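Local coordinates for protein internalin (Listeria monocytogenes serotype 4b, PDB 4FMZ) that probably mediates adhesion to or invasion of host cells through a curved leucine-rich-repeat domain, at residues A[238-243]-A[258-263]; A[302-307]-A[321-326]. All coordinates share one frame; numbering follows the deposited sequence. Where two conformers were deposited one is given.

Interaction 1. Residues A[238-243]-A[258-263]; sequences PLANLS and INAVKD
The peptide group between A260 and V261 is the flat element on which A240 and A260 meet. A240 closes on the oxygen rim of this group with its backbone: CA of A240 stands 3.3 Å from O of A260, a CA-H...O contact with an angle of 159° at the hydrogen. The same oxygen takes a bond from water 1, which sits well off the peptide plane, over one face, at 2.7 Å from O of A260. The two methyl groups lie a little farther apart, with CB of A240 and CB of A260 separated by 4.4 Å. This is a worked case of how coils of a leucine-rich repeat can stack where short 3-10 segments and turns replace longer helices: 238-243 and 258-263 lie in consecutive loops, separated by strand 247-249. No direct hydrogen bond joins the segments, and water 1 does the bridging. It donates to O of A240 as well as to O of A260, and accepts from N of D263 at 2.8 Å, so three backbone groups share one molecule. Water 2 adds two weak, long bonds, to O of A240 and to OD2 of D263. The buried L239 rests on I214 of a preceding coil.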
loop_
_atom_site.group_PDB
_atom_site.type_symbol
_atom_site.label_atom_id
_atom_site.label_comp_id
_atom_site.label_asym_id
_atom_site.label_seq_id
_atom_site.Cartn_x
_atom_site.Cartn_y
_atom_site.Cartn_z
ATOM N N PRO A 238 17.103 6.839 14.931
ATOM C CA PRO A 238 17.187 5.615 14.095
ATOM C C PRO A 238 17.279 5.864 12.574
ATOM O O PRO A 238 17.630 4.947 11.847
ATOM C CB PRO A 238 15.887 4.876 14.430
ATOM C CG PRO A 238 15.529 5.353 15.794
ATOM C CD PRO A 238 15.861 6.817 15.737
ATOM N N LEU A 239 16.994 7.091 12.093
ATOM C CA LEU A 239 17.066 7.422 10.661
ATOM C C LEU A 239 18.454 7.900 10.234
ATOM O O LEU A 239 18.708 8.010 9.037
ATOM C CB LEU A 239 16.038 8.542 10.296
ATOM C CG LEU A 239 14.582 8.367 10.718
ATOM C CD1 LEU A 239 13.753 9.580 10.302
ATOM C CD2 LEU A 239 13.983 7.092 10.134
ATOM N N ALA A 240 19.334 8.220 11.210
ATOM C CA ALA A 240 20.643 8.844 11.008
ATOM C C ALA A 240 21.554 8.198 9.959
ATOM O O ALA A 240 22.278 8.938 9.282
ATOM C CB ALA A 240 21.390 8.958 12.325
ATOM N N ASN A 241 21.519 6.866 9.794
ATOM C CA ASN A 241 22.406 6.186 8.844
ATOM C C ASN A 241 21.692 5.668 7.597
ATOM O O ASN A 241 22.303 4.944 6.805
ATOM C CB ASN A 241 23.152 5.039 9.536
ATOM C CG ASN A 241 23.912 5.465 10.765
ATOM O OD1 ASN A 241 23.806 4.848 11.821
ATOM N ND2 ASN A 241 24.659 6.552 10.672
ATOM N N LEU A 242 20.433 6.073 7.379
ATOM C CA LEU A 242 19.691 5.619 6.204
ATOM C C LEU A 242 20.102 6.492 5.015
ATOM O O LEU A 242 19.350 7.356 4.580
ATOM C CB LEU A 242 18.167 5.624 6.465
ATOM C CG LEU A 242 17.659 4.802 7.675
ATOM C CD1 LEU A 242 16.160 4.858 7.759
ATOM C CD2 LEU A 242 18.119 3.350 7.630
ATOM N N SER A 243 21.310 6.213 4.477
ATOM C CA SER A 243 21.981 6.934 3.385
ATOM C C SER A 243 21.128 7.101 2.122
ATOM O O SER A 243 21.294 8.078 1.388
ATOM C CB SER A 243 23.286 6.229 3.013
ATOM O OG SER A 243 23.071 5.002 2.331
ATOM N N ILE A 258 15.731 17.526 14.949
ATOM C CA ILE A 258 15.930 16.901 13.643
ATOM C C ILE A 258 17.433 16.748 13.289
ATOM O O ILE A 258 17.738 16.556 12.109
ATOM C CB ILE A 258 15.154 17.635 12.500
ATOM C CG1 ILE A 258 15.608 19.110 12.317
ATOM C CG2 ILE A 258 13.643 17.497 12.676
ATOM C CD1 ILE A 258 15.459 19.649 10.852
ATOM N N ASN A 259 18.361 16.792 14.288
ATOM C CA ASN A 259 19.803 16.635 14.045
ATOM C C ASN A 259 20.106 15.358 13.240
ATOM O O ASN A 259 21.022 15.351 12.421
ATOM C CB ASN A 259 20.591 16.612 15.360
ATOM C CG ASN A 259 22.087 16.569 15.166
ATOM O OD1 ASN A 259 22.718 17.564 14.794
ATOM N ND2 ASN A 259 22.682 15.400 15.383
ATOM N N ALA A 260 19.325 14.296 13.464
ATOM C CA ALA A 260 19.469 12.990 12.808
ATOM C C ALA A 260 19.399 13.026 11.260
ATOM O O ALA A 260 19.813 12.057 10.633
ATOM C CB ALA A 260 18.405 12.042 13.325
ATOM N N VAL A 261 18.873 14.105 10.643
ATOM C CA VAL A 261 18.766 14.152 9.175
ATOM C C VAL A 261 20.049 14.722 8.521
ATOM O O VAL A 261 20.115 14.774 7.293
ATOM C CB VAL A 261 17.506 14.926 8.669
ATOM C CG1 VAL A 261 16.214 14.334 9.233
ATOM C CG2 VAL A 261 17.602 16.423 8.947
ATOM N N LYS A 262 21.045 15.132 9.330
ATOM C CA LYS A 262 22.298 15.775 8.914
ATOM C C LYS A 262 23.007 15.104 7.731
ATOM O O LYS A 262 23.446 15.811 6.818
ATOM C CB LYS A 262 23.284 15.861 10.102
ATOM N N ASP A 263 23.116 13.767 7.733
ATOM C CA ASP A 263 23.844 13.066 6.679
ATOM C C ASP A 263 22.941 12.435 5.619
ATOM O O ASP A 263 23.441 11.729 4.735
ATOM C CB ASP A 263 24.773 12.012 7.291
ATOM C CG ASP A 263 25.811 12.628 8.205
ATOM O OD1 ASP A 263 26.582 13.497 7.728
ATOM O OD2 ASP A 263 25.827 12.279 9.407
HETATM O O HOH W 1 22.251 11.805 9.572
HETATM O O HOH W 2 25.488 9.038 10.327
#

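Interaction 2. Residues A[302-307]-A[321-326]; sequences EDMEVI and NHITDI
M304, a selenomethionine introduced as a label, reaches across to I323, D325 and I326. Its CB heads toward the other segment, and CG then passes 4.1 Å from O of D325 and 4.4 Å from CA of I326. A chi1 of -131° lies between the usual staggered positions, and the chain bends at chi2 and chi3, bringing selenium round to I323. There SE lies 3.7 Å from CG2 and 3.8 Å from CD1 of I323, while CE ends 3.8 Å from that same CD1. M304 and I323 thus meet tip to tip, in a purely apolar contact. M304 was deposited in two conformations, and this path is that of one of them. The example illustrates a leucine-rich-repeat coil in which a short helix, 304-308, packs against the irregular loop that follows the next strand, 315-317. On the loop side, I323 has CG1 beside its backbone N (chi1 -55°) and CG2 anti to that N; CG2 and CD1 both face selenium. L329 also touches M304. The loop is held from the helix side by N301, whose OD1 accepts from N of T324 and N of D325, while the carboxylate of D325 pairs with R327 in a salt bridge.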
loop_
_atom_site.group_PDB
_atom_site.type_symbol
_atom_site.label_atom_id
_atom_site.label_comp_id
_atom_site.label_asym_id
_atom_site.label_seq_id
_atom_site.Cartn_x
_atom_site.Cartn_y
_atom_site.Cartn_z
ATOM N N GLU A 302 15.561 34.025 13.077
ATOM C CA GLU A 302 16.945 33.551 13.063
ATOM C C GLU A 302 17.110 32.224 12.301
ATOM O O GLU A 302 18.241 31.826 12.012
ATOM C CB GLU A 302 17.478 33.394 14.508
ATOM C CG GLU A 302 16.865 32.240 15.303
ATOM C CD GLU A 302 15.491 32.425 15.924
ATOM O OE1 GLU A 302 14.842 33.476 15.698
ATOM O OE2 GLU A 302 15.063 31.501 16.652
ATOM N N ASP A 303 16.005 31.534 11.986
ATOM C CA ASP A 303 16.073 30.247 11.303
ATOM C C ASP A 303 15.896 30.365 9.816
ATOM O O ASP A 303 15.929 29.343 9.126
ATOM C CB ASP A 303 14.967 29.323 11.856
ATOM C CG ASP A 303 14.999 29.165 13.363
ATOM O OD1 ASP A 303 16.079 28.818 13.908
ATOM O OD2 ASP A 303 13.952 29.392 13.999
HETATM N N MSE A 304 15.683 31.585 9.310
HETATM C CA MSE A 304 15.377 31.783 7.903
HETATM C C MSE A 304 16.596 31.766 6.989
HETATM O O MSE A 304 16.487 31.297 5.844
HETATM C CB MSE A 304 14.585 33.067 7.727
HETATM C CG MSE A 304 13.365 32.859 6.892
HETATM SE SE MSE A 304 11.802 31.877 7.618
HETATM C CE MSE A 304 12.511 30.488 8.743
ATOM N N GLU A 305 17.743 32.224 7.487
ATOM C CA GLU A 305 19.001 32.273 6.729
ATOM C C GLU A 305 19.385 30.901 6.159
ATOM O O GLU A 305 19.806 30.828 5.004
ATOM C CB GLU A 305 20.134 32.817 7.620
ATOM C CG GLU A 305 21.318 33.377 6.849
ATOM C CD GLU A 305 22.483 33.806 7.720
ATOM O OE1 GLU A 305 22.363 34.837 8.422
ATOM O OE2 GLU A 305 23.525 33.111 7.697
ATOM N N VAL A 306 19.223 29.821 6.953
ATOM C CA VAL A 306 19.564 28.463 6.510
ATOM C C VAL A 306 18.600 28.023 5.370
ATOM O O VAL A 306 19.067 27.447 4.379
ATOM C CB VAL A 306 19.657 27.422 7.676
ATOM C CG1 VAL A 306 18.337 27.251 8.423
ATOM C CG2 VAL A 306 20.167 26.076 7.170
ATOM N N ILE A 307 17.292 28.354 5.473
ATOM C CA ILE A 307 16.322 27.974 4.427
ATOM C C ILE A 307 16.640 28.709 3.119
ATOM O O ILE A 307 16.525 28.114 2.055
ATOM C CB ILE A 307 14.837 28.169 4.845
ATOM C CG1 ILE A 307 14.533 27.411 6.152
ATOM C CG2 ILE A 307 13.903 27.688 3.728
ATOM C CD1 ILE A 307 13.152 27.606 6.720
ATOM N N ASN A 321 4.413 29.465 12.502
ATOM C CA ASN A 321 5.633 29.397 13.308
ATOM C C ASN A 321 5.619 30.728 14.079
ATOM O O ASN A 321 4.522 31.195 14.403
ATOM C CB ASN A 321 6.871 29.220 12.410
ATOM C CG ASN A 321 7.090 27.795 11.993
ATOM O OD1 ASN A 321 7.589 26.988 12.763
ATOM N ND2 ASN A 321 6.744 27.459 10.763
ATOM N N HIS A 322 6.761 31.416 14.243
ATOM C CA HIS A 322 6.833 32.765 14.865
ATOM C C HIS A 322 7.669 33.686 13.951
ATOM O O HIS A 322 8.488 34.458 14.442
ATOM C CB HIS A 322 7.452 32.710 16.298
ATOM C CG HIS A 322 6.922 31.610 17.149
ATOM N ND1 HIS A 322 5.610 31.607 17.592
ATOM C CD2 HIS A 322 7.534 30.486 17.587
ATOM C CE1 HIS A 322 5.460 30.474 18.261
ATOM N NE2 HIS A 322 6.593 29.777 18.300
ATOM N N ILE A 323 7.496 33.572 12.623
ATOM C CA ILE A 323 8.309 34.329 11.664
ATOM C C ILE A 323 7.620 35.625 11.289
ATOM O O ILE A 323 6.439 35.611 10.932
ATOM C CB ILE A 323 8.627 33.463 10.416
ATOM C CG1 ILE A 323 9.287 32.134 10.825
ATOM C CG2 ILE A 323 9.482 34.211 9.375
ATOM C CD1 ILE A 323 8.904 30.961 9.868
ATOM N N THR A 324 8.372 36.741 11.338
ATOM C CA THR A 324 7.859 38.061 10.962
ATOM C C THR A 324 8.698 38.677 9.827
ATOM O O THR A 324 8.277 39.670 9.221
ATOM C CB THR A 324 7.807 38.999 12.177
ATOM O OG1 THR A 324 9.122 39.148 12.730
ATOM C CG2 THR A 324 6.806 38.537 13.237
ATOM N N ASP A 325 9.873 38.084 9.540
ATOM C CA ASP A 325 10.786 38.575 8.514
ATOM C C ASP A 325 11.235 37.414 7.651
ATOM O O ASP A 325 11.983 36.533 8.098
ATOM C CB ASP A 325 11.991 39.308 9.162
ATOM C CG ASP A 325 12.993 39.947 8.203
ATOM O OD1 ASP A 325 12.782 39.863 6.964
ATOM O OD2 ASP A 325 13.980 40.545 8.690
ATOM N N ILE A 326 10.749 37.411 6.408
ATOM C CA ILE A 326 11.072 36.374 5.439
ATOM C C ILE A 326 12.105 36.877 4.398
ATOM O O ILE A 326 12.312 36.195 3.395
ATOM C CB ILE A 326 9.784 35.840 4.746
ATOM C CG1 ILE A 326 9.004 36.972 4.018
ATOM C CG2 ILE A 326 8.890 35.071 5.739
ATOM C CD1 ILE A 326 8.092 36.516 2.860
#

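Interactions 1 and 2 follow one another along the chain: the first closes at residue 263, well before the second opens at 302. Their centres are 23 Å apart and their nearest atoms about 8 Å, without touching. Each joins loop or helical elements that flank a single strand of the parallel array, 247-249 for interaction 1 and 315-317 for interaction 2, with strands 269-271 and 291-293 lying between. Both therefore tie neighbouring coils together on the side away from the strands, one with alanines and water, the other with an apolar side-chain pair. Stacking of successive coils in this way is consistent with a curved scaffold whose strand-lined concave face would probably serve for binding.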